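Local coordinates for protein MxaA (Stigmatella aurantiaca, PDB 4W4T) that reduces, as the NADPH-binding terminal reductase domain of a PKS-NRPS assembly line, the finished myxalamid chain, probably releasing it from its carrier, at residues N97-N102 with I117-G122; C269-V274 with S352-L357; A165-T170 with E226-E231; D319-Y324 with S401-Y406. All coordinates share one frame; numbering follows the deposited sequence.

Contact 1: N97-N102 with I117-G122; sequences NRIRKN and IVPVRG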
loop_
_atom_site.group_PDB
_atom_site.type_symbol
_atom_site.label_atom_id
_atom_site.label_comp_id
_atom_site.label_asym_id
_atom_site.label_seq_id
_atom_site.Cartn_x
_atom_site.Cartn_y
_atom_site.Cartn_z
ATOM N N ASN A 97 -12.891 25.029 -13.679
ATOM C CA ASN A 97 -11.506 24.759 -14.071
ATOM C C ASN A 97 -11.146 23.287 -13.935
ATOM O O ASN A 97 -10.476 22.725 -14.798
ATOM C CB ASN A 97 -10.523 25.589 -13.246
ATOM C CG ASN A 97 -10.682 27.075 -13.476
ATOM O OD1 ASN A 97 -11.306 27.504 -14.448
ATOM N ND2 ASN A 97 -10.108 27.871 -12.586
ATOM N N ARG A 98 -11.581 22.672 -12.844
ATOM C CA ARG A 98 -11.323 21.255 -12.624
ATOM C C ARG A 98 -11.996 20.424 -13.713
ATOM O O ARG A 98 -11.373 19.559 -14.318
ATOM C CB ARG A 98 -11.810 20.816 -11.240
ATOM C CG ARG A 98 -11.056 21.440 -10.075
ATOM C CD ARG A 98 -11.327 20.681 -8.777
ATOM N NE ARG A 98 -10.796 19.315 -8.823
ATOM C CZ ARG A 98 -11.378 18.261 -8.257
ATOM N NH1 ARG A 98 -12.525 18.404 -7.597
ATOM N NH2 ARG A 98 -10.821 17.064 -8.360
ATOM N N ILE A 99 -13.267 20.695 -13.970
ATOM C CA ILE A 99 -13.992 19.961 -14.993
ATOM C C ILE A 99 -13.330 20.154 -16.358
ATOM O O ILE A 99 -13.068 19.178 -17.076
ATOM C CB ILE A 99 -15.443 20.398 -15.029
ATOM C CG1 ILE A 99 -16.109 20.023 -13.703
ATOM C CG2 ILE A 99 -16.168 19.748 -16.181
ATOM C CD1 ILE A 99 -17.410 20.754 -13.450
ATOM N N ARG A 100 -13.013 21.400 -16.703
ATOM C CA ARG A 100 -12.380 21.669 -17.995
ATOM C C ARG A 100 -11.038 20.950 -18.137
ATOM O O ARG A 100 -10.771 20.317 -19.163
ATOM C CB ARG A 100 -12.175 23.166 -18.207
ATOM C CG ARG A 100 -11.649 23.498 -19.599
ATOM C CD ARG A 100 -11.279 24.970 -19.744
ATOM N NE ARG A 100 -10.228 25.346 -18.807
ATOM C CZ ARG A 100 -10.418 26.094 -17.724
ATOM N NH1 ARG A 100 -11.627 26.580 -17.444
ATOM N NH2 ARG A 100 -9.390 26.367 -16.928
ATOM N N LYS A 101 -10.198 21.040 -17.111
ATOM C CA LYS A 101 -8.879 20.424 -17.168
ATOM C C LYS A 101 -8.974 18.907 -17.321
ATOM O O LYS A 101 -8.190 18.294 -18.067
ATOM C CB LYS A 101 -8.057 20.777 -15.925
ATOM C CG LYS A 101 -7.519 22.213 -15.923
ATOM C CD LYS A 101 -6.613 22.482 -14.723
ATOM C CE LYS A 101 -6.170 23.943 -14.672
ATOM N NZ LYS A 101 -5.442 24.355 -15.914
ATOM N N ASN A 102 -9.925 18.300 -16.613
ATOM C CA ASN A 102 -10.133 16.859 -16.732
ATOM C C ASN A 102 -10.443 16.492 -18.174
ATOM O O ASN A 102 -9.846 15.570 -18.725
ATOM C CB ASN A 102 -11.263 16.380 -15.813
ATOM C CG ASN A 102 -11.370 14.857 -15.761
ATOM O OD1 ASN A 102 -10.374 14.171 -15.592
ATOM N ND2 ASN A 102 -12.586 14.334 -15.897
ATOM N N ILE A 117 -22.178 23.581 -19.087
ATOM C CA ILE A 117 -21.737 22.999 -17.818
ATOM C C ILE A 117 -21.979 23.964 -16.648
ATOM O O ILE A 117 -21.596 25.117 -16.716
ATOM C CB ILE A 117 -20.248 22.633 -17.848
ATOM C CG1 ILE A 117 -19.940 21.669 -18.991
ATOM C CG2 ILE A 117 -19.827 22.033 -16.520
ATOM C CD1 ILE A 117 -18.455 21.425 -19.180
ATOM N N VAL A 118 -22.621 23.470 -15.599
ATOM C CA VAL A 118 -22.857 24.244 -14.400
ATOM C C VAL A 118 -22.301 23.550 -13.186
ATOM O O VAL A 118 -22.936 22.602 -12.695
ATOM C CB VAL A 118 -24.381 24.456 -14.174
ATOM C CG1 VAL A 118 -24.609 25.312 -12.931
ATOM C CG2 VAL A 118 -25.030 25.026 -15.382
ATOM N N PRO A 119 -21.123 23.976 -12.735
ATOM C CA PRO A 119 -20.631 23.276 -11.571
ATOM C C PRO A 119 -21.509 23.524 -10.339
ATOM O O PRO A 119 -22.122 24.592 -10.184
ATOM C CB PRO A 119 -19.257 23.853 -11.345
ATOM C CG PRO A 119 -18.840 24.448 -12.577
ATOM C CD PRO A 119 -20.112 24.842 -13.330
ATOM N N VAL A 120 -21.615 22.495 -9.509
ATOM C CA VAL A 120 -22.282 22.587 -8.233
ATOM C C VAL A 120 -21.223 22.219 -7.226
ATOM O O VAL A 120 -20.724 21.100 -7.248
ATOM C CB VAL A 120 -23.516 21.648 -8.174
ATOM C CG1 VAL A 120 -24.183 21.698 -6.767
ATOM C CG2 VAL A 120 -24.521 21.997 -9.252
ATOM N N ARG A 121 -20.830 23.171 -6.390
ATOM C CA ARG A 121 -19.838 22.889 -5.355
ATOM C C ARG A 121 -20.400 21.861 -4.386
ATOM O O ARG A 121 -21.513 22.041 -3.876
ATOM C CB ARG A 121 -19.459 24.140 -4.553
ATOM C CG ARG A 121 -18.718 25.223 -5.291
ATOM C CD ARG A 121 -18.509 26.391 -4.331
ATOM N NE ARG A 121 -17.878 25.928 -3.098
ATOM C CZ ARG A 121 -17.891 26.590 -1.947
ATOM N NH1 ARG A 121 -18.517 27.757 -1.852
ATOM N NH2 ARG A 121 -17.276 26.074 -0.888
ATOM N N GLY A 122 -19.631 20.813 -4.104
ATOM C CA GLY A 122 -20.135 19.736 -3.282
ATOM C C GLY A 122 -19.279 18.487 -3.277
ATOM O O GLY A 122 -18.230 18.407 -3.929
#
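Helix 92-105 lies over strand 117-121 with Ile99 above Pro119, whose CA atoms at 8.2 Å are the nearest pair of the two backbones. That spacing is bridged by apolar side chains, and no hydrogen bond crosses. Ile99 does the reaching for the helix. Its CG1 stands beside the backbone N (chi1 -64°) and the chain then runs on extended, which carries CD1 down to the strand. There CD1 lies 4.1 Å from CG of Pro119, at the puckered corner of the ring, and equally near CG2 of Ile117. The shorter branch has its own partner, with Ile99 CG2 4.1 Å from CD1 of Ile117. The two isoleucines therefore pass alongside each other in opposite senses, each giving its methyl to the other's branch. Side chains alternate along the strand, so Ile117 and Pro119 both point to the helix, while Val118 and Val120 point away. Beta-branching suits Ile117 to its strand, while in the helix Ile99 offers reach and two apolar branches, and proline a rigid apolar surface. The adjacent Arg98, which binds NADPH, takes no part in this packing; its NH1 is hydrogen-bonded to Arg88 O. The pair closes the beta-alpha-beta unit of strand 82-87, helix 92-105 and strand 117-121 in the Rossmann fold, with Leu72 of helix 66-78, Cys85 of strand 82-87 and Met96 of helix 92-105 completing the apolar pocket.

Contact 2: C269-V274 with S352-L357; sequences CVRMGV and SELGDL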
loop_
_atom_site.group_PDB
_atom_site.type_symbol
_atom_site.label_atom_id
_atom_site.label_comp_id
_atom_site.label_asym_id
_atom_site.label_seq_id
_atom_site.Cartn_x
_atom_site.Cartn_y
_atom_site.Cartn_z
ATOM N N CYS A 269 4.512 -5.509 -16.638
ATOM C CA CYS A 269 4.885 -6.643 -17.480
ATOM C C CYS A 269 5.947 -6.221 -18.478
ATOM O O CYS A 269 6.914 -6.952 -18.717
ATOM C CB CYS A 269 3.667 -7.219 -18.202
ATOM S SG CYS A 269 2.541 -8.074 -17.084
ATOM N N VAL A 270 5.764 -5.044 -19.063
ATOM C CA VAL A 270 6.720 -4.554 -20.054
ATOM C C VAL A 270 8.089 -4.335 -19.421
ATOM O O VAL A 270 9.110 -4.772 -19.962
ATOM C CB VAL A 270 6.219 -3.250 -20.722
ATOM C CG1 VAL A 270 7.338 -2.559 -21.466
ATOM C CG2 VAL A 270 5.103 -3.581 -21.683
ATOM N N ARG A 271 8.117 -3.689 -18.262
ATOM C CA ARG A 271 9.396 -3.393 -17.616
ATOM C C ARG A 271 10.130 -4.651 -17.151
ATOM O O ARG A 271 11.359 -4.725 -17.237
ATOM C CB ARG A 271 9.178 -2.421 -16.461
ATOM C CG ARG A 271 8.824 -1.014 -16.941
ATOM C CD ARG A 271 8.708 -0.029 -15.796
ATOM N NE ARG A 271 9.984 0.129 -15.110
ATOM C CZ ARG A 271 10.129 0.091 -13.790
ATOM N NH1 ARG A 271 9.071 -0.089 -13.003
ATOM N NH2 ARG A 271 11.335 0.247 -13.255
HETATM N N MSE A 272 9.396 -5.651 -16.684
HETATM C CA MSE A 272 10.023 -6.907 -16.276
HETATM C C MSE A 272 10.337 -7.811 -17.452
HETATM O O MSE A 272 11.200 -8.679 -17.358
HETATM C CB MSE A 272 9.137 -7.671 -15.305
HETATM C CG MSE A 272 8.923 -6.933 -14.003
HETATM SE SE MSE A 272 8.043 -8.120 -12.746
HETATM C CE MSE A 272 6.252 -7.951 -13.418
ATOM N N GLY A 273 9.613 -7.622 -18.549
ATOM C CA GLY A 273 9.803 -8.454 -19.726
ATOM C C GLY A 273 9.115 -9.798 -19.584
ATOM O O GLY A 273 9.440 -10.753 -20.280
ATOM N N VAL A 274 8.173 -9.886 -18.651
ATOM C CA VAL A 274 7.462 -11.136 -18.423
ATOM C C VAL A 274 5.989 -10.896 -18.069
ATOM O O VAL A 274 5.650 -9.942 -17.366
ATOM C CB VAL A 274 8.157 -11.971 -17.327
ATOM C CG1 VAL A 274 8.145 -11.242 -15.987
ATOM C CG2 VAL A 274 7.496 -13.320 -17.211
ATOM N N SER A 352 10.002 0.686 -6.394
ATOM C CA SER A 352 8.822 1.012 -5.596
ATOM C C SER A 352 7.527 1.017 -6.407
ATOM O O SER A 352 6.452 0.754 -5.861
ATOM C CB SER A 352 9.001 2.369 -4.905
ATOM O OG SER A 352 8.616 3.429 -5.757
ATOM N N GLU A 353 7.624 1.314 -7.701
ATOM C CA GLU A 353 6.449 1.255 -8.568
ATOM C C GLU A 353 5.942 -0.179 -8.716
ATOM O O GLU A 353 4.741 -0.422 -8.664
ATOM C CB GLU A 353 6.751 1.848 -9.944
ATOM C CG GLU A 353 5.949 3.103 -10.258
ATOM C CD GLU A 353 6.303 3.698 -11.607
ATOM O OE1 GLU A 353 6.253 2.957 -12.615
ATOM O OE2 GLU A 353 6.640 4.900 -11.658
ATOM N N LEU A 354 6.854 -1.126 -8.906
ATOM C CA LEU A 354 6.457 -2.530 -8.983
ATOM C C LEU A 354 5.922 -2.997 -7.628
ATOM O O LEU A 354 4.979 -3.788 -7.554
ATOM C CB LEU A 354 7.630 -3.398 -9.433
ATOM C CG LEU A 354 8.053 -3.123 -10.877
ATOM C CD1 LEU A 354 9.258 -3.947 -11.250
ATOM C CD2 LEU A 354 6.906 -3.406 -11.822
ATOM N N GLY A 355 6.529 -2.498 -6.557
ATOM C CA GLY A 355 6.010 -2.740 -5.221
ATOM C C GLY A 355 4.578 -2.252 -5.083
ATOM O O GLY A 355 3.728 -2.956 -4.539
ATOM N N ASP A 356 4.307 -1.053 -5.590
ATOM C CA ASP A 356 2.954 -0.497 -5.552
ATOM C C ASP A 356 1.953 -1.421 -6.250
ATOM O O ASP A 356 0.837 -1.619 -5.765
ATOM C CB ASP A 356 2.920 0.892 -6.200
ATOM C CG ASP A 356 3.668 1.942 -5.389
ATOM O OD1 ASP A 356 4.019 1.671 -4.217
ATOM O OD2 ASP A 356 3.905 3.044 -5.933
ATOM N N LEU A 357 2.368 -1.990 -7.383
ATOM C CA LEU A 357 1.535 -2.920 -8.139
ATOM C C LEU A 357 1.308 -4.214 -7.359
ATOM O O LEU A 357 0.212 -4.764 -7.337
ATOM C CB LEU A 357 2.183 -3.218 -9.503
ATOM C CG LEU A 357 1.609 -4.375 -10.324
ATOM C CD1 LEU A 357 0.133 -4.170 -10.616
ATOM C CD2 LEU A 357 2.391 -4.552 -11.622
HETATM O O HOH W 1 6.264 0.360 -13.381
#
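Leu354 is the side chain on which both Arg271 and Met272 settle, and its two methyls divide the contact into a packed half and a wet half. On the packed side Leu354 CD1 lies 4.1 Å from CG of Met272, present as selenomethionine. The two chains run antiparallel past one another, and the touch falls on the CG methylene, not on the selenium. Long unbranched methionine and branched leucine fit such a gap well, for the backbones stay 9.2 Å apart even at their nearest CA atoms, Arg271 and Leu354. Trp340 and Ala347 of helix 337-348 add to this apolar side.

Helix 261-272 stops exactly here, in a Schellman motif: Gly273 takes a positive phi (79°), and the weak bonds Val274 N to Cys269 O and Gly273 N to Val270 O turn the chain into strand 274-277. Glycine, having no CB, adopts that phi with little strain. Met272 and Arg271 thus sit on the last turn, facing the first turn of helix 352-362.

The other half is open and polar. Arg271, bent at chi3, brings NH1 obliquely over Leu354, 3.8 Å from CG. Glu353 OE1 stays 4.2 Å from NH1 and well out of the guanidinium plane, so that only charge acts directly between them. A water supplies the link, accepting from Arg271 NH1 at 2.9 Å and donating to Glu353 OE1 at 2.7 Å. The direct salt bridge of Arg271 is made by NH2 with Asp351, whose other carboxylate oxygen accepts from Leu354 N.

Contact 3: A165-T170 with E226-E231; sequences ANVLGT and EKLVRE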
loop_
_atom_site.group_PDB
_atom_site.type_symbol
_atom_site.label_atom_id
_atom_site.label_comp_id
_atom_site.label_asym_id
_atom_site.label_seq_id
_atom_site.Cartn_x
_atom_site.Cartn_y
_atom_site.Cartn_z
ATOM N N ALA A 165 -18.707 7.809 0.452
ATOM C CA ALA A 165 -18.840 8.211 -0.946
ATOM C C ALA A 165 -19.781 7.299 -1.729
ATOM O O ALA A 165 -20.579 7.780 -2.539
ATOM C CB ALA A 165 -17.487 8.257 -1.621
ATOM N N ASN A 166 -19.690 5.992 -1.501
ATOM C CA ASN A 166 -20.428 5.050 -2.338
ATOM C C ASN A 166 -21.786 4.684 -1.784
ATOM O O ASN A 166 -22.763 4.615 -2.529
ATOM C CB ASN A 166 -19.571 3.789 -2.569
ATOM C CG ASN A 166 -18.296 4.106 -3.316
ATOM O OD1 ASN A 166 -18.081 5.248 -3.735
ATOM N ND2 ASN A 166 -17.431 3.114 -3.473
ATOM N N VAL A 167 -21.870 4.488 -0.471
ATOM C CA VAL A 167 -23.132 4.084 0.114
ATOM C C VAL A 167 -23.940 5.325 0.484
ATOM O O VAL A 167 -25.040 5.514 -0.027
ATOM C CB VAL A 167 -22.947 3.178 1.353
ATOM C CG1 VAL A 167 -24.311 2.855 1.960
ATOM C CG2 VAL A 167 -22.188 1.889 0.973
ATOM N N LEU A 168 -23.400 6.178 1.347
ATOM C CA LEU A 168 -24.173 7.340 1.764
ATOM C C LEU A 168 -24.359 8.324 0.596
ATOM O O LEU A 168 -25.437 8.921 0.446
ATOM C CB LEU A 168 -23.520 8.020 2.961
ATOM C CG LEU A 168 -23.344 7.110 4.187
ATOM C CD1 LEU A 168 -22.845 7.940 5.366
ATOM C CD2 LEU A 168 -24.642 6.375 4.552
ATOM N N GLY A 169 -23.345 8.449 -0.256
ATOM C CA GLY A 169 -23.455 9.320 -1.410
ATOM C C GLY A 169 -24.611 8.910 -2.317
ATOM O O GLY A 169 -25.369 9.754 -2.790
ATOM N N THR A 170 -24.751 7.609 -2.536
ATOM C CA THR A 170 -25.844 7.095 -3.349
ATOM C C THR A 170 -27.170 7.332 -2.621
ATOM O O THR A 170 -28.170 7.725 -3.233
ATOM C CB THR A 170 -25.641 5.604 -3.659
ATOM O OG1 THR A 170 -24.459 5.458 -4.461
ATOM C CG2 THR A 170 -26.841 5.049 -4.433
ATOM N N GLU A 226 -25.974 -0.485 -4.896
ATOM C CA GLU A 226 -26.945 -0.955 -5.882
ATOM C C GLU A 226 -28.203 -1.479 -5.199
ATOM O O GLU A 226 -29.298 -1.309 -5.728
ATOM C CB GLU A 226 -26.338 -2.032 -6.794
ATOM C CG GLU A 226 -26.967 -2.037 -8.193
ATOM C CD GLU A 226 -26.569 -3.261 -8.985
ATOM O OE1 GLU A 226 -25.547 -3.202 -9.690
ATOM O OE2 GLU A 226 -27.277 -4.280 -8.881
ATOM N N LYS A 227 -28.061 -2.089 -4.025
ATOM C CA LYS A 227 -29.240 -2.487 -3.236
ATOM C C LYS A 227 -30.128 -1.284 -2.910
ATOM O O LYS A 227 -31.356 -1.359 -3.025
ATOM C CB LYS A 227 -28.825 -3.187 -1.942
ATOM C CG LYS A 227 -28.138 -4.530 -2.159
ATOM C CD LYS A 227 -29.127 -5.595 -2.578
ATOM C CE LYS A 227 -29.816 -6.204 -1.374
ATOM N NZ LYS A 227 -30.737 -7.295 -1.815
ATOM N N LEU A 228 -29.507 -0.174 -2.523
ATOM C CA LEU A 228 -30.259 1.040 -2.199
ATOM C C LEU A 228 -31.025 1.528 -3.415
ATOM O O LEU A 228 -32.195 1.898 -3.314
ATOM C CB LEU A 228 -29.336 2.142 -1.693
ATOM C CG LEU A 228 -28.733 1.922 -0.306
ATOM C CD1 LEU A 228 -27.823 3.086 0.053
ATOM C CD2 LEU A 228 -29.828 1.764 0.741
ATOM N N VAL A 229 -30.355 1.501 -4.566
ATOM C CA VAL A 229 -30.951 1.979 -5.803
ATOM C C VAL A 229 -32.103 1.060 -6.222
ATOM O O VAL A 229 -33.165 1.526 -6.659
ATOM C CB VAL A 229 -29.893 2.082 -6.923
ATOM C CG1 VAL A 229 -30.552 2.374 -8.260
ATOM C CG2 VAL A 229 -28.894 3.175 -6.596
ATOM N N ARG A 230 -31.915 -0.244 -6.057
ATOM C CA ARG A 230 -32.995 -1.182 -6.365
ATOM C C ARG A 230 -34.231 -0.964 -5.480
ATOM O O ARG A 230 -35.366 -1.002 -5.967
ATOM C CB ARG A 230 -32.488 -2.620 -6.261
ATOM C CG ARG A 230 -31.523 -2.957 -7.401
ATOM C CD ARG A 230 -31.188 -4.436 -7.529
ATOM N NE ARG A 230 -30.192 -4.594 -8.597
ATOM C CZ ARG A 230 -30.496 -4.667 -9.888
ATOM N NH1 ARG A 230 -31.772 -4.626 -10.268
ATOM N NH2 ARG A 230 -29.539 -4.778 -10.801
ATOM N N GLU A 231 -34.030 -0.720 -4.191
ATOM C CA GLU A 231 -35.177 -0.448 -3.323
ATOM C C GLU A 231 -35.907 0.828 -3.740
ATOM O O GLU A 231 -37.130 0.895 -3.662
ATOM C CB GLU A 231 -34.749 -0.347 -1.854
ATOM C CG GLU A 231 -35.871 0.084 -0.881
ATOM C CD GLU A 231 -37.075 -0.873 -0.836
ATOM O OE1 GLU A 231 -36.965 -2.019 -1.317
ATOM O OE2 GLU A 231 -38.144 -0.468 -0.319
#
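Thr170 and Val229 meet methyl to methyl between helices 159-177 and 217-234, which run together on one face of the Rossmann sheet. From CB, which aims at the other helix, the threonine forks: OG1 stands beside the backbone N (chi1 -64°), which puts CG2 anti to it. CG2 reaches across to CG2 of Val229 at 3.5 Å, the side chains crossing at about a right angle. OG1 turns back and donates to Asn166 O at 2.7 Å, one turn earlier; it is also hydrogen-bonded to His148 NE2 of strand 145-148. Were Thr170 an alanine, the methyl of Val229 would probably face a gap and His148 lose its hydroxyl partner. Next to Val229, Leu228 sends CD1 to Val167, 3.7 Å from its O and 4.0 Å from its CG1, where the helix widens into a pi-type turn at 165-168. Helix 217-234 also carries Tyr218 and Lys222, which bind NADPH and form the YxxxK signature of short-chain dehydrogenases. No hydrogen bond or charge crosses between the two segments, the contact is almost wholly aliphatic and the buried hydroxyl of Thr170 is satisfied by its own helix and by His148, so the fit depends on shape and exclusion of water.

Contact 4: D319-Y324 with S401-Y406; sequences DEMWNY and SLISTY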
loop_
_atom_site.group_PDB
_atom_site.type_symbol
_atom_site.label_atom_id
_atom_site.label_comp_id
_atom_site.label_asym_id
_atom_site.label_seq_id
_atom_site.Cartn_x
_atom_site.Cartn_y
_atom_site.Cartn_z
ATOM N N ASP A 319 -2.925 -14.984 -23.690
ATOM C CA ASP A 319 -1.835 -15.195 -24.644
ATOM C C ASP A 319 -2.046 -14.362 -25.908
ATOM O O ASP A 319 -1.082 -13.983 -26.564
ATOM C CB ASP A 319 -1.645 -16.690 -24.991
ATOM C CG ASP A 319 -2.890 -17.350 -25.582
ATOM O OD1 ASP A 319 -3.810 -16.654 -26.055
ATOM O OD2 ASP A 319 -2.947 -18.603 -25.586
ATOM N N GLU A 320 -3.298 -14.051 -26.232
ATOM C CA GLU A 320 -3.568 -13.123 -27.335
ATOM C C GLU A 320 -3.090 -11.715 -26.964
ATOM O O GLU A 320 -2.463 -11.019 -27.770
ATOM C CB GLU A 320 -5.064 -13.108 -27.688
ATOM C CG GLU A 320 -5.623 -14.464 -28.096
ATOM C CD GLU A 320 -7.117 -14.428 -28.390
ATOM O OE1 GLU A 320 -7.916 -14.060 -27.491
ATOM O OE2 GLU A 320 -7.488 -14.778 -29.530
HETATM N N MSE A 321 -3.371 -11.300 -25.734
HETATM C CA MSE A 321 -2.888 -10.010 -25.261
HETATM C C MSE A 321 -1.377 -9.901 -25.412
HETATM O O MSE A 321 -0.873 -8.906 -25.904
HETATM C CB MSE A 321 -3.277 -9.783 -23.799
HETATM C CG MSE A 321 -4.680 -9.320 -23.585
HETATM SE SE MSE A 321 -4.947 -7.504 -24.317
HETATM C CE MSE A 321 -3.502 -6.544 -23.458
ATOM N N TRP A 322 -0.638 -10.920 -24.985
ATOM C CA TRP A 322 0.808 -10.815 -25.073
ATOM C C TRP A 322 1.238 -10.809 -26.540
ATOM O O TRP A 322 2.166 -10.084 -26.898
ATOM C CB TRP A 322 1.502 -11.944 -24.298
ATOM C CG TRP A 322 0.875 -12.254 -22.957
ATOM C CD1 TRP A 322 0.657 -13.497 -22.434
ATOM C CD2 TRP A 322 0.379 -11.317 -21.987
ATOM N NE1 TRP A 322 0.063 -13.392 -21.193
ATOM C CE2 TRP A 322 -0.126 -12.069 -20.901
ATOM C CE3 TRP A 322 0.314 -9.920 -21.924
ATOM C CZ2 TRP A 322 -0.690 -11.465 -19.770
ATOM C CZ3 TRP A 322 -0.250 -9.326 -20.803
ATOM C CH2 TRP A 322 -0.738 -10.098 -19.739
ATOM N N ASN A 323 0.550 -11.571 -27.389
ATOM C CA ASN A 323 0.836 -11.512 -28.827
ATOM C C ASN A 323 0.700 -10.076 -29.340
ATOM O O ASN A 323 1.539 -9.604 -30.098
ATOM C CB ASN A 323 -0.093 -12.426 -29.630
ATOM C CG ASN A 323 0.172 -13.909 -29.391
ATOM O OD1 ASN A 323 1.242 -14.303 -28.933
ATOM N ND2 ASN A 323 -0.811 -14.735 -29.712
ATOM N N TYR A 324 -0.368 -9.385 -28.925
ATOM C CA TYR A 324 -0.625 -8.036 -29.440
ATOM C C TYR A 324 0.468 -7.084 -28.974
ATOM O O TYR A 324 0.870 -6.176 -29.698
ATOM C CB TYR A 324 -2.005 -7.514 -28.996
ATOM C CG TYR A 324 -3.188 -8.355 -29.447
ATOM C CD1 TYR A 324 -3.116 -9.131 -30.602
ATOM C CD2 TYR A 324 -4.366 -8.391 -28.706
ATOM C CE1 TYR A 324 -4.195 -9.897 -31.023
ATOM C CE2 TYR A 324 -5.455 -9.160 -29.116
ATOM C CZ TYR A 324 -5.354 -9.914 -30.275
ATOM O OH TYR A 324 -6.414 -10.687 -30.683
ATOM N N SER A 401 -4.690 -3.954 -33.369
ATOM C CA SER A 401 -4.882 -2.539 -33.655
ATOM C C SER A 401 -5.300 -1.732 -32.418
ATOM O O SER A 401 -4.737 -0.663 -32.164
ATOM C CB SER A 401 -5.932 -2.352 -34.758
ATOM O OG SER A 401 -6.021 -0.985 -35.123
ATOM N N LEU A 402 -6.295 -2.220 -31.678
ATOM C CA LEU A 402 -6.727 -1.540 -30.438
ATOM C C LEU A 402 -5.551 -1.440 -29.471
ATOM O O LEU A 402 -5.270 -0.379 -28.916
ATOM C CB LEU A 402 -7.891 -2.272 -29.757
ATOM C CG LEU A 402 -8.422 -1.567 -28.485
ATOM C CD1 LEU A 402 -9.171 -0.301 -28.870
ATOM C CD2 LEU A 402 -9.291 -2.472 -27.637
ATOM N N ILE A 403 -4.845 -2.548 -29.279
ATOM C CA ILE A 403 -3.715 -2.531 -28.359
ATOM C C ILE A 403 -2.632 -1.562 -28.842
ATOM O O ILE A 403 -2.025 -0.868 -28.042
ATOM C CB ILE A 403 -3.130 -3.932 -28.153
ATOM C CG1 ILE A 403 -4.182 -4.842 -27.512
ATOM C CG2 ILE A 403 -1.854 -3.883 -27.296
ATOM C CD1 ILE A 403 -4.936 -4.224 -26.357
ATOM N N SER A 404 -2.415 -1.472 -30.149
ATOM C CA SER A 404 -1.429 -0.516 -30.658
ATOM C C SER A 404 -1.866 0.924 -30.379
ATOM O O SER A 404 -1.053 1.769 -30.009
ATOM C CB SER A 404 -1.192 -0.715 -32.155
ATOM O OG SER A 404 -0.228 0.213 -32.622
ATOM N N THR A 405 -3.153 1.192 -30.557
ATOM C CA THR A 405 -3.706 2.506 -30.236
ATOM C C THR A 405 -3.419 2.856 -28.779
ATOM O O THR A 405 -2.911 3.941 -28.476
ATOM C CB THR A 405 -5.213 2.549 -30.527
ATOM O OG1 THR A 405 -5.417 2.400 -31.935
ATOM C CG2 THR A 405 -5.830 3.887 -30.061
ATOM N N TYR A 406 -3.695 1.914 -27.883
ATOM C CA TYR A 406 -3.446 2.106 -26.446
ATOM C C TYR A 406 -1.968 2.328 -26.158
ATOM O O TYR A 406 -1.585 3.323 -25.545
ATOM C CB TYR A 406 -3.947 0.898 -25.652
ATOM C CG TYR A 406 -5.457 0.760 -25.535
ATOM C CD1 TYR A 406 -6.312 1.776 -25.947
ATOM C CD2 TYR A 406 -6.023 -0.383 -24.983
ATOM C CE1 TYR A 406 -7.687 1.648 -25.822
ATOM C CE2 TYR A 406 -7.399 -0.516 -24.840
ATOM C CZ TYR A 406 -8.225 0.504 -25.252
ATOM O OH TYR A 406 -9.593 0.386 -25.099
#
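Ile403 enters between Met321 and Tyr324, residues three apart on helix 318-328. Its CD1 touches the bent end of Met321, a selenomethionine, with SE at 3.9 Å and CE at 4.0 Å from it. The middle of the isoleucine serves the tyrosine: Ile403 CG1 lies 3.7 Å from Tyr324 CD2, and Ile403 CB and CG2 border Tyr324 CB. The ring is met obliquely by CG1. Two turns in the same sense (chi1 -63°, chi2 -45°) fold the isoleucine so that one short chain reaches both partners. With an alanine in its place the selenium end of Met321 would probably lose its neighbour and the tyrosine ring be freer to turn. CA atoms of Tyr324 and Ile403 come within 6.4 Å, near for two helices. Through this contact helix 400-412, near the chain's end, docks on helix 318-328 in the part of the reductase that follows the Rossmann core strands. Val316 flanks both Met321 and Tyr324, and Met325 lies against Ile403. Farther out, Tyr406 OH is hydrogen-bonded to Gly249 O and Thr248 OG1, fixing helix 400-412 to the end of strand 239-248, while Trp256 meets the ring of Tyr406.

How the contacts relate
The four contacts fall into two groups. Contacts 1 and 3 belong to the NADPH-binding Rossmann core, with centres 24 Å apart: helix 92-105 packs on one face of the parallel sheet, helices 159-177 and 217-234 on the other. Contacts 2 and 4 come later in the chain, after contact 3 has closed, and lie on the opposite side of the chain's centre from it. Their centres are 18 Å apart and their nearest atoms about 5 Å, without touching. Their segments alternate in sequence (269-274, 319-324, 352-357, 401-406), so helix 261-272, which precedes the last strands of the core sheet, is tied to a helix that follows them, while contacts 1 and 3 run in series.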